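Local coordinates for protein RsfP (Uncultured bacterium, PDB 4GLJ) that probably cleaves methylthioadenosine with phosphate to adenine and methylthioribose 1-phosphate, as a methylthioadenosine phosphorylase, and binds the dye rhodamine B, at residues A17-S22 and L62-Q67; E44-I49 and R79-A84; P114-D119 and K168-C173. One frame throughout, in Å; residues are numbered along the deposited sequence. Where two conformers were deposited one is given.

Contact 1: A17-S22 and L62-Q67; sequences AIIGGS and LTRHGQ. With RHB (N-[9-(2-carboxyphenyl)-6-(diethylamino)-3H-xanthen-3-ylidene]-N-ethylethanaminium), chain B; PO4 (phosphate ion), chain D.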
ATOM      1  N   ALA A  17      24.802  13.664 -10.710  1.00 32.13           N
ATOM      2  CA  ALA A  17      23.551  14.413 -10.695  1.00 30.75           C
ATOM      3  C   ALA A  17      23.107  14.706  -9.304  1.00 30.00           C
ATOM      4  O   ALA A  17      23.290  13.908  -8.378  1.00 29.74           O
ATOM      5  CB  ALA A  17      22.477  13.668 -11.476  1.00 29.50           C
ATOM      6  N   ILE A  18      22.521  15.882  -9.134  1.00 28.45           N
ATOM      7  CA  ILE A  18      21.920  16.240  -7.886  1.00 28.63           C
ATOM      8  C   ILE A  18      20.399  16.340  -8.153  1.00 29.96           C
ATOM      9  O   ILE A  18      19.965  17.062  -9.084  1.00 28.72           O
ATOM     10  CB  ILE A  18      22.417  17.600  -7.414  1.00 30.25           C
ATOM     11  CG1 ILE A  18      23.974  17.647  -7.363  1.00 32.76           C
ATOM     12  CG2 ILE A  18      21.768  18.036  -6.092  1.00 31.73           C
ATOM     13  CD1 ILE A  18      24.556  16.595  -6.407  1.00 33.34           C
ATOM     14  N   ILE A  19      19.602  15.658  -7.303  1.00 29.30           N
ATOM     15  CA  ILE A  19      18.147  15.735  -7.411  1.00 29.35           C
ATOM     16  C   ILE A  19      17.749  16.538  -6.227  1.00 29.71           C
ATOM     17  O   ILE A  19      17.929  16.139  -5.060  1.00 32.11           O
ATOM     18  CB  ILE A  19      17.419  14.347  -7.424  1.00 28.56           C
ATOM     19  CG1 ILE A  19      17.910  13.515  -8.589  1.00 28.11           C
ATOM     20  CG2 ILE A  19      15.885  14.605  -7.436  1.00 28.54           C
ATOM     21  CD1 ILE A  19      17.285  12.122  -8.683  1.00 26.87           C
ATOM     22  N   GLY A  20      17.257  17.760  -6.505  1.00 30.38           N
ATOM     23  CA  GLY A  20      16.963  18.696  -5.456  1.00 32.08           C
ATOM     24  C   GLY A  20      15.502  18.656  -4.977  1.00 34.89           C
ATOM     25  O   GLY A  20      14.586  18.838  -5.827  1.00 36.01           O
ATOM     26  N   GLY A  21      15.310  18.516  -3.647  1.00 34.22           N
ATOM     27  CA  GLY A  21      14.024  18.421  -2.933  1.00 35.48           C
ATOM     28  C   GLY A  21      13.421  19.757  -2.577  1.00 38.36           C
ATOM     29  O   GLY A  21      13.760  20.783  -3.208  1.00 38.90           O
ATOM     30  N   SER A  22      12.558  19.744  -1.574  1.00 39.89           N
ATOM     31  CA  SER A  22      11.895  20.962  -1.151  1.00 43.14           C
ATOM     32  C   SER A  22      12.945  22.006  -0.740  1.00 45.01           C
ATOM     33  O   SER A  22      13.852  21.692   0.031  1.00 44.24           O
ATOM     34  CB  SER A  22      10.956  20.681  -0.002  1.00 44.37           C
ATOM     35  OG  SER A  22       9.871  19.885  -0.443  1.00 43.91           O
ATOM     36  N   LEU A  62      18.497  18.394 -11.141  1.00 30.93           N
ATOM     37  CA  LEU A  62      17.069  18.147 -11.505  1.00 31.41           C
ATOM     38  C   LEU A  62      16.247  18.567 -10.258  1.00 31.85           C
ATOM     39  O   LEU A  62      16.520  18.091  -9.159  1.00 29.18           O
ATOM     40  CB  LEU A  62      16.873  16.669 -11.819  1.00 29.94           C
ATOM     41  CG  LEU A  62      15.417  16.225 -12.096  1.00 34.02           C
ATOM     42  CD1 LEU A  62      14.791  17.269 -13.025  1.00 36.54           C
ATOM     43  CD2 LEU A  62      15.434  14.880 -12.800  1.00 35.42           C
ATOM     44  N   THR A  63      15.305  19.507 -10.419  1.00 31.99           N
ATOM     45  CA  THR A  63      14.410  19.903  -9.308  1.00 32.99           C
ATOM     46  C   THR A  63      13.319  18.916  -9.273  1.00 30.35           C
ATOM     47  O   THR A  63      12.505  18.898 -10.191  1.00 31.35           O
ATOM     48  CB  THR A  63      13.728  21.248  -9.591  1.00 38.98           C
ATOM     49  OG1 THR A  63      14.749  22.171  -9.911  1.00 44.04           O
ATOM     50  CG2 THR A  63      13.014  21.706  -8.349  1.00 42.14           C
ATOM     51  N   ARG A  64      13.281  18.074  -8.227  1.00 28.79           N
ATOM     52  CA  ARG A  64      12.304  17.028  -8.172  1.00 27.76           C
ATOM     53  C   ARG A  64      10.802  17.488  -8.330  1.00 27.51           C
ATOM     54  O   ARG A  64       9.975  16.825  -9.029  1.00 27.50           O
ATOM     55  CB  ARG A  64      12.522  16.290  -6.809  1.00 26.38           C
ATOM     56  CG  ARG A  64      11.573  15.162  -6.661  1.00 25.89           C
ATOM     57  CD  ARG A  64      11.743  14.434  -5.354  1.00 26.11           C
ATOM     58  NE  ARG A  64      13.066  13.810  -5.163  1.00 26.21           N
ATOM     59  CZ  ARG A  64      13.992  14.140  -4.262  1.00 28.71           C
ATOM     60  NH1 ARG A  64      13.856  15.209  -3.477  1.00 27.48           N
ATOM     61  NH2 ARG A  64      15.133  13.427  -4.189  1.00 29.70           N
ATOM     62  N   HIS A  65      10.463  18.595  -7.678  1.00 28.45           N
ATOM     63  CA  HIS A  65       9.057  19.091  -7.672  1.00 29.18           C
ATOM     64  C   HIS A  65       8.707  19.998  -8.794  1.00 31.42           C
ATOM     65  O   HIS A  65       7.573  20.438  -8.869  1.00 27.89           O
ATOM     66  CB  HIS A  65       8.714  19.754  -6.353  1.00 31.26           C
ATOM     67  CG  HIS A  65       8.713  18.792  -5.186  1.00 30.77           C
ATOM     68  ND1 HIS A  65       7.697  17.948  -4.949  1.00 32.36           N
ATOM     69  CD2 HIS A  65       9.702  18.490  -4.251  1.00 30.96           C
ATOM     70  CE1 HIS A  65       7.964  17.192  -3.846  1.00 31.25           C
ATOM     71  NE2 HIS A  65       9.203  17.500  -3.437  1.00 30.25           N
ATOM     72  N   GLY A  66       9.652  20.198  -9.723  1.00 33.45           N
ATOM     73  CA  GLY A  66       9.536  21.128 -10.848  1.00 34.99           C
ATOM     74  C   GLY A  66       9.715  22.575 -10.453  1.00 36.69           C
ATOM     75  O   GLY A  66       9.757  22.914  -9.262  1.00 34.53           O
ATOM     76  N   GLN A  67       9.766  23.458 -11.453  1.00 40.86           N
ATOM     77  CA  GLN A  67       9.788  24.879 -11.142  1.00 44.35           C
ATOM     78  C   GLN A  67       8.522  25.340 -10.416  1.00 40.59           C
ATOM     79  O   GLN A  67       7.389  24.876 -10.675  1.00 37.56           O
ATOM     80  CB  GLN A  67      10.130  25.738 -12.374  1.00 52.12           C
ATOM     81  CG  GLN A  67      11.038  26.932 -12.012  1.00 62.16           C
ATOM     82  CD  GLN A  67      12.129  26.592 -10.979  1.00 66.54           C
ATOM     83  OE1 GLN A  67      12.043  26.987  -9.789  1.00 70.77           O
ATOM     84  NE2 GLN A  67      13.142  25.827 -11.414  1.00 62.10           N
TER
HETATM   85  O2  RHB B 301       4.530  25.617   1.835  0.50 66.92           O
HETATM   86  C26 RHB B 301       3.923  25.590   2.923  0.50 60.23           C
HETATM   87  C19 RHB B 301       4.050  24.419   3.841  0.50 60.24           C
HETATM   88  C14 RHB B 301       4.950  23.362   3.717  0.50 62.86           C
HETATM   89  C15 RHB B 301       4.930  22.369   4.688  0.50 59.21           C
HETATM   90  C16 RHB B 301       4.053  22.386   5.754  0.50 58.08           C
HETATM   91  C17 RHB B 301       3.160  23.423   5.866  0.50 61.58           C
HETATM   92  C18 RHB B 301       3.178  24.430   4.912  0.50 63.53           C
HETATM   93  C9  RHB B 301       5.982  23.141   2.655  0.50 60.36           C
HETATM   94  C8  RHB B 301       6.459  21.737   2.476  0.50 60.89           C
HETATM   95  C13 RHB B 301       5.964  20.689   3.238  0.50 61.68           C
HETATM   96  C12 RHB B 301       6.406  19.374   3.069  0.50 59.46           C
HETATM   97  C11 RHB B 301       7.338  19.080   2.100  0.50 53.47           C
HETATM   98  N1  RHB B 301       7.851  17.773   1.938  0.50 51.53           N
HETATM   99  C35 RHB B 301       8.043  17.319   3.328  0.50 52.21           C
HETATM  100  C36 RHB B 301       8.670  18.484   4.077  0.50 50.82           C
HETATM  101  C22 RHB B 301       7.128  16.769   1.105  0.50 39.14           C
HETATM  102  C23 RHB B 301       7.612  16.844  -0.352  0.50 29.09           C
HETATM  103  C10 RHB B 301       7.848  20.144   1.367  0.50 58.43           C
HETATM  104  C7  RHB B 301       7.407  21.451   1.533  0.50 58.41           C
HETATM  105  O1  RHB B 301       7.928  22.455   0.756  0.50 63.77           O
HETATM  106  C1  RHB B 301       7.561  23.770   0.859  0.50 60.04           C
HETATM  107  C2  RHB B 301       6.606  24.184   1.778  0.50 63.94           C
HETATM  108  C6  RHB B 301       8.166  24.683   0.009  0.50 60.85           C
HETATM  109  C5  RHB B 301       7.835  26.024   0.055  0.50 61.05           C
HETATM  110  C4  RHB B 301       6.880  26.456   0.965  0.50 65.30           C
HETATM  111  C3  RHB B 301       6.269  25.540   1.826  0.50 62.85           C
HETATM  112  N2  RHB B 301       8.490  26.914  -0.817  0.50 62.98           N
HETATM  113  C24 RHB B 301       8.146  26.666  -2.232  0.50 58.40           C
HETATM  114  C25 RHB B 301       9.289  27.156  -3.098  0.50 58.06           C
HETATM  115  C33 RHB B 301       8.222  28.314  -0.427  0.50 63.62           C
HETATM  116  C34 RHB B 301       9.367  29.182  -0.913  0.50 62.31           C
HETATM  117  O3  RHB B 301       3.222  26.547   3.305  0.50 58.66           O
HETATM  118  P   PO4 D 303      11.537  16.369  -0.924  1.00 29.63           P
HETATM  119  O1  PO4 D 303      10.261  16.929  -0.365  1.00 35.17           O
HETATM  120  O2  PO4 D 303      12.580  17.326  -0.397  1.00 31.83           O
HETATM  121  O3  PO4 D 303      11.630  14.995  -0.372  1.00 32.51           O
HETATM  122  O4  PO4 D 303      11.574  16.358  -2.448  1.00 31.80           O

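Contact 2: E44-I49 and R79-A84; sequences EPSDDI and RANIYA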
ATOM      1  N   GLU A  44       7.907  13.292 -19.734  1.00 41.79           N
ATOM      2  CA  GLU A  44       8.856  14.332 -19.408  1.00 42.48           C
ATOM      3  C   GLU A  44       9.314  14.252 -17.969  1.00 38.53           C
ATOM      4  O   GLU A  44       8.523  13.952 -17.056  1.00 34.13           O
ATOM      5  CB  GLU A  44       8.229  15.705 -19.661  1.00 47.19           C
ATOM      6  CG  GLU A  44       7.666  15.841 -21.065  1.00 58.86           C
ATOM      7  CD  GLU A  44       7.407  17.300 -21.446  1.00 68.07           C
ATOM      8  OE1 GLU A  44       6.517  17.907 -20.790  1.00 70.36           O
ATOM      9  OE2 GLU A  44       8.086  17.823 -22.377  1.00 62.50           O
ATOM     10  N   PRO A  45      10.612  14.564 -17.730  1.00 38.37           N
ATOM     11  CA  PRO A  45      11.092  14.731 -16.360  1.00 34.81           C
ATOM     12  C   PRO A  45      10.381  15.893 -15.690  1.00 34.67           C
ATOM     13  O   PRO A  45       9.676  16.636 -16.409  1.00 33.08           O
ATOM     14  CB  PRO A  45      12.574  15.106 -16.522  1.00 32.94           C
ATOM     15  CG  PRO A  45      12.895  14.632 -17.893  1.00 35.50           C
ATOM     16  CD  PRO A  45      11.655  14.815 -18.726  1.00 37.56           C
ATOM     17  N   SER A  46      10.610  16.058 -14.374  1.00 32.44           N
ATOM     18  CA  SER A  46       9.932  17.062 -13.590  1.00 33.44           C
ATOM     19  C   SER A  46      10.167  18.473 -14.132  1.00 35.06           C
ATOM     20  O   SER A  46       9.280  19.288 -14.042  1.00 36.18           O
ATOM     21  CB  SER A  46      10.408  17.045 -12.187  1.00 31.82           C
ATOM     22  OG  SER A  46      10.109  15.874 -11.502  1.00 33.27           O
ATOM     23  N   ASP A  47      11.346  18.744 -14.692  1.00 34.54           N
ATOM     24  CA  ASP A  47      11.664  20.056 -15.270  1.00 38.92           C
ATOM     25  C   ASP A  47      12.835  19.806 -16.222  1.00 38.07           C
ATOM     26  O   ASP A  47      13.417  18.708 -16.198  1.00 34.41           O
ATOM     27  CB  ASP A  47      12.108  20.946 -14.105  1.00 44.55           C
ATOM     28  CG  ASP A  47      12.322  22.399 -14.481  1.00 53.87           C
ATOM     29  OD1 ASP A  47      11.917  22.857 -15.591  1.00 56.38           O
ATOM     30  OD2 ASP A  47      12.950  23.092 -13.618  1.00 58.73           O
ATOM     31  N   ASP A  48      13.205  20.806 -17.027  1.00 37.46           N
ATOM     32  CA  ASP A  48      14.445  20.741 -17.800  1.00 38.49           C
ATOM     33  C   ASP A  48      15.604  20.476 -16.842  1.00 37.36           C
ATOM     34  O   ASP A  48      15.631  21.003 -15.750  1.00 37.93           O
ATOM     35  CB  ASP A  48      14.678  22.069 -18.522  1.00 42.27           C
ATOM     36  CG  ASP A  48      13.655  22.338 -19.612  1.00 46.70           C
ATOM     37  OD1 ASP A  48      12.905  21.416 -20.021  1.00 51.33           O
ATOM     38  OD2 ASP A  48      13.595  23.477 -20.077  1.00 50.74           O
ATOM     39  N   ILE A  49      16.488  19.558 -17.192  1.00 36.07           N
ATOM     40  CA  ILE A  49      17.668  19.322 -16.415  1.00 34.63           C
ATOM     41  C   ILE A  49      18.706  20.437 -16.671  1.00 36.27           C
ATOM     42  O   ILE A  49      18.983  20.817 -17.835  1.00 37.05           O
ATOM     43  CB  ILE A  49      18.154  17.915 -16.739  1.00 36.37           C
ATOM     44  CG1 ILE A  49      17.169  16.922 -16.083  1.00 35.09           C
ATOM     45  CG2 ILE A  49      19.579  17.665 -16.246  1.00 37.62           C
ATOM     46  CD1 ILE A  49      17.127  15.630 -16.837  1.00 38.18           C
ATOM     47  N   ARG A  79      10.173   7.688 -12.969  1.00 23.71           N
ATOM     48  CA  ARG A  79      10.776   6.925 -14.041  1.00 24.73           C
ATOM     49  C   ARG A  79      11.385   7.791 -15.143  1.00 27.14           C
ATOM     50  O   ARG A  79      12.493   7.576 -15.479  1.00 25.75           O
ATOM     51  CB  ARG A  79       9.776   5.937 -14.639  1.00 26.40           C
ATOM     52  CG  ARG A  79       9.529   4.657 -13.863  1.00 26.78           C
ATOM     53  CD  ARG A  79       8.467   3.794 -14.508  1.00 32.82           C
ATOM     54  NE  ARG A  79       7.254   4.543 -14.695  1.00 33.28           N
ATOM     55  CZ  ARG A  79       6.240   4.197 -15.461  1.00 37.20           C
ATOM     56  NH1 ARG A  79       6.236   3.078 -16.136  1.00 37.21           N
ATOM     57  NH2 ARG A  79       5.219   4.998 -15.526  1.00 41.33           N
ATOM     58  N   ALA A  80      10.674   8.807 -15.630  1.00 25.69           N
ATOM     59  CA  ALA A  80      11.295   9.847 -16.515  1.00 26.11           C
ATOM     60  C   ALA A  80      12.514  10.525 -15.978  1.00 25.96           C
ATOM     61  O   ALA A  80      13.479  10.705 -16.713  1.00 30.86           O
ATOM     62  CB  ALA A  80      10.242  10.862 -17.017  1.00 26.28           C
ATOM     63  N   ASN A  81      12.511  10.918 -14.713  1.00 25.47           N
ATOM     64  CA  ASN A  81      13.652  11.632 -14.128  1.00 27.18           C
ATOM     65  C   ASN A  81      14.917  10.753 -14.110  1.00 27.41           C
ATOM     66  O   ASN A  81      15.991  11.197 -14.502  1.00 27.27           O
ATOM     67  CB  ASN A  81      13.329  12.027 -12.680  1.00 27.11           C
ATOM     68  CG  ASN A  81      12.291  13.160 -12.591  1.00 29.00           C
ATOM     69  OD1 ASN A  81      12.015  13.821 -13.621  1.00 28.70           O
ATOM     70  ND2 ASN A  81      11.768  13.434 -11.376  1.00 26.75           N
ATOM     71  N   ILE A  82      14.748   9.494 -13.706  1.00 27.76           N
ATOM     72  CA  ILE A  82      15.912   8.599 -13.550  1.00 27.35           C
ATOM     73  C   ILE A  82      16.302   8.213 -14.940  1.00 28.73           C
ATOM     74  O   ILE A  82      17.484   8.179 -15.232  1.00 27.72           O
ATOM     75  CB  ILE A  82      15.503   7.357 -12.649  1.00 26.79           C
ATOM     76  CG1 ILE A  82      15.340   7.778 -11.175  1.00 25.63           C
ATOM     77  CG2 ILE A  82      16.566   6.260 -12.747  1.00 27.98           C
ATOM     78  CD1 ILE A  82      16.521   8.508 -10.538  1.00 26.92           C
ATOM     79  N   TYR A  83      15.333   7.958 -15.849  1.00 27.34           N
ATOM     80  CA  TYR A  83      15.699   7.561 -17.198  1.00 29.44           C
ATOM     81  C   TYR A  83      16.504   8.707 -17.877  1.00 30.99           C
ATOM     82  O   TYR A  83      17.550   8.502 -18.549  1.00 31.60           O
ATOM     83  CB  TYR A  83      14.471   7.260 -18.057  1.00 30.25           C
ATOM     84  CG  TYR A  83      14.803   6.527 -19.370  1.00 33.54           C
ATOM     85  CD1 TYR A  83      14.777   5.129 -19.441  1.00 35.43           C
ATOM     86  CD2 TYR A  83      15.164   7.226 -20.544  1.00 34.84           C
ATOM     87  CE1 TYR A  83      15.081   4.453 -20.642  1.00 37.60           C
ATOM     88  CE2 TYR A  83      15.475   6.561 -21.743  1.00 38.58           C
ATOM     89  CZ  TYR A  83      15.432   5.168 -21.769  1.00 39.85           C
ATOM     90  OH  TYR A  83      15.769   4.481 -22.920  1.00 44.88           O
ATOM     91  N   ALA A  84      16.008   9.927 -17.737  1.00 29.91           N
ATOM     92  CA  ALA A  84      16.699  11.099 -18.326  1.00 31.25           C
ATOM     93  C   ALA A  84      18.164  11.231 -17.814  1.00 30.22           C
ATOM     94  O   ALA A  84      19.067  11.503 -18.590  1.00 31.84           O
ATOM     95  CB  ALA A  84      15.884  12.351 -18.025  1.00 30.94           C
TER

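Contact 3: P114-D119 and K168-C173; sequences PDQMID and KATYVC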
ATOM      1  N   PRO A 114      21.044   8.663   5.566  1.00 20.07           N
ATOM      2  CA  PRO A 114      20.514   7.323   5.955  1.00 21.63           C
ATOM      3  C   PRO A 114      21.253   6.203   5.237  1.00 24.36           C
ATOM      4  O   PRO A 114      21.913   6.436   4.186  1.00 23.61           O
ATOM      5  CB  PRO A 114      19.045   7.401   5.486  1.00 19.42           C
ATOM      6  CG  PRO A 114      19.069   8.430   4.370  1.00 20.92           C
ATOM      7  CD  PRO A 114      20.038   9.489   4.896  1.00 20.75           C
ATOM      8  N   ASP A 115      21.247   5.005   5.834  1.00 22.60           N
ATOM      9  CA  ASP A 115      21.813   3.898   5.130  1.00 24.43           C
ATOM     10  C   ASP A 115      20.681   2.918   4.777  1.00 24.36           C
ATOM     11  O   ASP A 115      20.909   1.985   4.002  1.00 25.31           O
ATOM     12  CB  ASP A 115      22.929   3.223   5.965  1.00 27.67           C
ATOM     13  CG  ASP A 115      22.407   2.611   7.271  1.00 31.67           C
ATOM     14  OD1 ASP A 115      21.406   3.080   7.859  1.00 30.54           O
ATOM     15  OD2 ASP A 115      22.996   1.629   7.725  1.00 35.40           O
ATOM     16  N   GLN A 116      19.454   3.126   5.320  1.00 22.32           N
ATOM     17  CA  GLN A 116      18.406   2.156   5.019  1.00 20.21           C
ATOM     18  C   GLN A 116      17.164   2.920   4.672  1.00 20.23           C
ATOM     19  O   GLN A 116      17.047   4.129   4.968  1.00 20.91           O
ATOM     20  CB  GLN A 116      18.168   1.213   6.232  1.00 20.53           C
ATOM     21  CG  GLN A 116      19.180   0.022   6.308  1.00 22.01           C
ATOM     22  CD  GLN A 116      19.058  -0.870   5.035  1.00 24.07           C
ATOM     23  OE1 GLN A 116      17.973  -1.007   4.505  1.00 22.92           O
ATOM     24  NE2 GLN A 116      20.183  -1.399   4.526  1.00 25.17           N
ATOM     25  N   MET A 117      16.174   2.200   4.155  1.00 21.30           N
ATOM     26  CA  MET A 117      14.922   2.837   3.703  0.50 21.42           C
ATOM     27  C   MET A 117      13.827   1.825   3.853  1.00 21.78           C
ATOM     28  O   MET A 117      14.087   0.583   3.788  1.00 23.00           O
ATOM     29  CB  MET A 117      14.996   3.160   2.222  0.50 21.22           C
ATOM     30  CG  MET A 117      15.959   4.254   1.891  0.50 20.70           C
ATOM     31  SD  MET A 117      16.000   4.456   0.123  0.50 24.55           S
ATOM     32  CE  MET A 117      14.795   5.744  -0.128  0.50 23.84           C
ATOM     33  N   ILE A 118      12.603   2.301   4.090  1.00 22.63           N
ATOM     34  CA  ILE A 118      11.454   1.377   4.093  1.00 21.72           C
ATOM     35  C   ILE A 118      10.425   2.048   3.161  1.00 23.26           C
ATOM     36  O   ILE A 118      10.122   3.213   3.351  1.00 21.00           O
ATOM     37  CB  ILE A 118      10.867   1.247   5.512  1.00 21.55           C
ATOM     38  CG1 ILE A 118      11.918   0.551   6.482  1.00 20.37           C
ATOM     39  CG2 ILE A 118       9.502   0.552   5.355  1.00 21.55           C
ATOM     40  CD1 ILE A 118      11.533   0.391   7.941  1.00 24.90           C
ATOM     41  N   ASP A 119       9.955   1.320   2.134  1.00 21.12           N
ATOM     42  CA  ASP A 119       9.043   1.879   1.165  1.00 22.46           C
ATOM     43  C   ASP A 119       7.605   1.644   1.582  1.00 22.32           C
ATOM     44  O   ASP A 119       7.081   0.545   1.418  1.00 21.32           O
ATOM     45  CB  ASP A 119       9.280   1.279  -0.207  1.00 20.38           C
ATOM     46  CG  ASP A 119       8.463   1.970  -1.294  1.00 22.31           C
ATOM     47  OD1 ASP A 119       7.734   2.939  -1.001  1.00 22.27           O
ATOM     48  OD2 ASP A 119       8.578   1.531  -2.469  1.00 25.60           O
ATOM     49  N   LYS A 168      23.908   6.491   9.206  1.00 33.69           N
ATOM     50  CA  LYS A 168      23.371   5.187   9.614  1.00 37.12           C
ATOM     51  C   LYS A 168      21.943   5.245  10.212  1.00 38.50           C
ATOM     52  O   LYS A 168      21.670   4.674  11.275  1.00 45.00           O
ATOM     53  CB  LYS A 168      24.260   4.418  10.583  1.00 41.69           C
ATOM     54  CG  LYS A 168      25.730   4.293  10.173  1.00 48.80           C
ATOM     55  CD  LYS A 168      25.922   3.864   8.708  1.00 52.26           C
ATOM     56  CE  LYS A 168      27.404   3.811   8.291  1.00 53.09           C
ATOM     57  NZ  LYS A 168      28.286   3.757   9.485  1.00 54.66           N
ATOM     58  N   ALA A 169      21.062   5.875   9.492  1.00 31.48           N
ATOM     59  CA  ALA A 169      19.642   6.045   9.862  1.00 29.43           C
ATOM     60  C   ALA A 169      18.727   5.359   8.827  1.00 28.01           C
ATOM     61  O   ALA A 169      19.160   5.044   7.674  1.00 25.96           O
ATOM     62  CB  ALA A 169      19.324   7.554   9.889  1.00 26.11           C
ATOM     63  N   THR A 170      17.497   5.075   9.246  1.00 25.95           N
ATOM     64  CA  THR A 170      16.488   4.494   8.352  1.00 23.76           C
ATOM     65  C   THR A 170      15.437   5.527   7.948  1.00 25.78           C
ATOM     66  O   THR A 170      14.844   6.149   8.843  1.00 24.70           O
ATOM     67  CB  THR A 170      15.793   3.300   9.016  1.00 25.56           C
ATOM     68  OG1 THR A 170      16.777   2.292   9.179  1.00 26.89           O
ATOM     69  CG2 THR A 170      14.679   2.775   8.103  1.00 23.67           C
ATOM     70  N   TYR A 171      15.247   5.727   6.623  1.00 22.56           N
ATOM     71  CA  TYR A 171      14.281   6.689   6.033  1.00 22.07           C
ATOM     72  C   TYR A 171      13.024   5.915   5.711  1.00 23.27           C
ATOM     73  O   TYR A 171      13.052   4.969   4.938  1.00 21.63           O
ATOM     74  CB  TYR A 171      14.873   7.250   4.722  1.00 22.24           C
ATOM     75  CG  TYR A 171      14.053   8.227   3.853  1.00 23.77           C
ATOM     76  CD1 TYR A 171      12.877   7.813   3.133  1.00 23.63           C
ATOM     77  CD2 TYR A 171      14.503   9.538   3.643  1.00 26.68           C
ATOM     78  CE1 TYR A 171      12.176   8.719   2.275  1.00 24.87           C
ATOM     79  CE2 TYR A 171      13.804  10.415   2.764  1.00 25.01           C
ATOM     80  CZ  TYR A 171      12.647  10.006   2.104  1.00 26.32           C
ATOM     81  OH  TYR A 171      12.050  10.947   1.229  1.00 28.08           O
ATOM     82  N   VAL A 172      11.880   6.337   6.281  1.00 20.85           N
ATOM     83  CA  VAL A 172      10.636   5.668   5.872  1.00 19.43           C
ATOM     84  C   VAL A 172       9.976   6.637   4.876  1.00 20.34           C
ATOM     85  O   VAL A 172       9.817   7.808   5.161  1.00 19.22           O
ATOM     86  CB  VAL A 172       9.703   5.309   7.069  1.00 22.23           C
ATOM     87  CG1 VAL A 172       9.363   6.547   7.867  1.00 21.75           C
ATOM     88  CG2 VAL A 172       8.373   4.739   6.517  1.00 21.53           C
ATOM     89  N   CYS A 173       9.534   6.097   3.719  1.00 19.64           N
ATOM     90  CA  CYS A 173       8.951   6.909   2.683  1.00 20.04           C
ATOM     91  C   CYS A 173       7.465   6.621   2.677  1.00 21.00           C
ATOM     92  O   CYS A 173       7.094   5.500   2.444  1.00 20.50           O
ATOM     93  CB  CYS A 173       9.496   6.519   1.322  1.00 20.99           C
ATOM     94  SG  CYS A 173       9.160   7.855   0.088  1.00 22.84           S
TER
HETATM   95  O   HOH W   1      19.604   2.187   9.637  1.00 27.79           O

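Contact 1: A17-S22 and L62-Q67
Strand 16-20 and the end of strand 57-63 run parallel, pairing Ile19 with Leu62 and Gly20 with Thr63, and the ladder continues to Arg64 N through three backbone hydrogen bonds: Leu62 N to Ile18 O (2.9 Å), Gly20 N to Leu62 O and Arg64 N to Gly20 O. Beyond it both chains leave the sheet and close round a phosphate ion. Arg64 runs its CG opposite the backbone N (chi1 -179°) and turns at chi3, which lays the guanidinium, held by a salt bridge from NE to Glu203, against Ile19, whose CG2 lies over one face, toward its rim, 3.5 Å from NH2. From there Arg64 NH1 donates to phosphate O4 (2.8 Å). The same oxygen takes a second bond from His65 NE2 (2.8 Å), and the phosphorus lies in the plane of the imidazole, at its edge. His65 ND1 bonds to Leu71 O, which fixes the rotation of the ring. From the loop after strand 16-20, Ser22 N gives a bond to phosphate O2 (2.7 Å) and Ser22 OG one to O1 (3.0 Å). At Gly21 a side chain would collide with O2. Four kinds of donor thus converge on one anion, consistent with a phosphorylase phosphate site.

Contact 2: E44-I49 and R79-A84
Asn81 and Ser46 meet through a pair of hydrogen bonds in which the carboxamide uses both of its ends. Its OD1 accepts from Ser46 N at 2.7 Å, in the carbonyl plane and on a lone pair, while its ND2 donates to Ser46 OG at 3.0 Å, the hydroxyl lying only 6° out of the amide plane. The first torsion of Asn81 sets CG opposite the carbonyl carbon (chi1 -72°), and from there the amide reaches the loop. Pro45 CA lies close by, 3.0 Å from Asn81 OD1. A lysine in place of Asn81 would probably leave Ser46 N without its acceptor and lose the paired grip on Ser46 N and OG. Farther along, the methyl of Ala84 meets Pro45 CG at 3.8 Å and Ile49 CD1 at 3.7 Å, and Ala80 CB lies 3.5 Å from Glu44 O; the two alanines, one helical turn apart, let the loop come close. In the phosphorylase fold this joins the loop between strands 33-36 and 49-54 to helix 78-87, which flanks the central sheet. Outside this first shell, Ser46 OG also bonds to Arg64 O, and Ser46 O takes a bond from Arg70 NH2, so Ser46 N, O and OG all have partners. Leu62 of strand 57-63 touches both Asn81 and Ile49, and Ile49 joins Val36 by backbone hydrogen bonding.

Contact 3: P114-D119 and K168-C173
Pro114 begins the contact by setting its CB against Ala169 O at 3.2 Å, just before a corner at Asp115. That same carbonyl accepts from two successive amides, Asp115 N (2.8 Å) and Gln116 N (3.1 Å). The Asp115 carboxylate, with CG between its own N and carbonyl carbon (chi1 64°), swings back over the Lys168 backbone and crosses that side chain at about a right angle. A water that donates to Asp115 OD1 (2.7 Å) also hydrogen-bonds to Thr170 OG1. From Gln116 onward the strands are parallel, 20° apart: Gln116 O takes Tyr171 N, and Gln116 CB rests near Thr170 OG1. Met117 shares a face of the sheet with Tyr171, whereas Ile118 lies on the other face with Val172 and sets CG1 against Thr170 CG2 (3.9 Å). Ile118 N donates to Tyr171 O, and Ile118 O accepts from Cys173 N. Asp119 OD1 bonds to Thr121 OG1 and OD2 forms a salt bridge with Lys205. Gln116 NE2 bonds to Ala140 O, while Gln116 OE1 and the backbones of Met117 and Asp119 bond to a second subunit. The pairing therefore joins the subunit interface to Tyr171, whose hydroxyl accepts from Asn200 N and from the phosphate-binding Thr199.

In the fold
From the N terminus, strand 16-20 opens contact 1, which closes at 62-67 after the chain has passed through strands 33-36 and 49-54. Contact 2 opens inside that loop, at 44-49, and closes beyond it at helix 78-87, so the two cross along the sequence. They also touch in space, through the 44-49 loop and the turn after strand 57-63. Contact 3 follows in series, with helix 145-157 and strand 165-167 between its segments. Its centre is about 20 Å from that of contact 1, but both belong to the same sheet. Contact 2 joins a loop to a flanking helix; contact 3, across the chain's centre from it, pairs two strands.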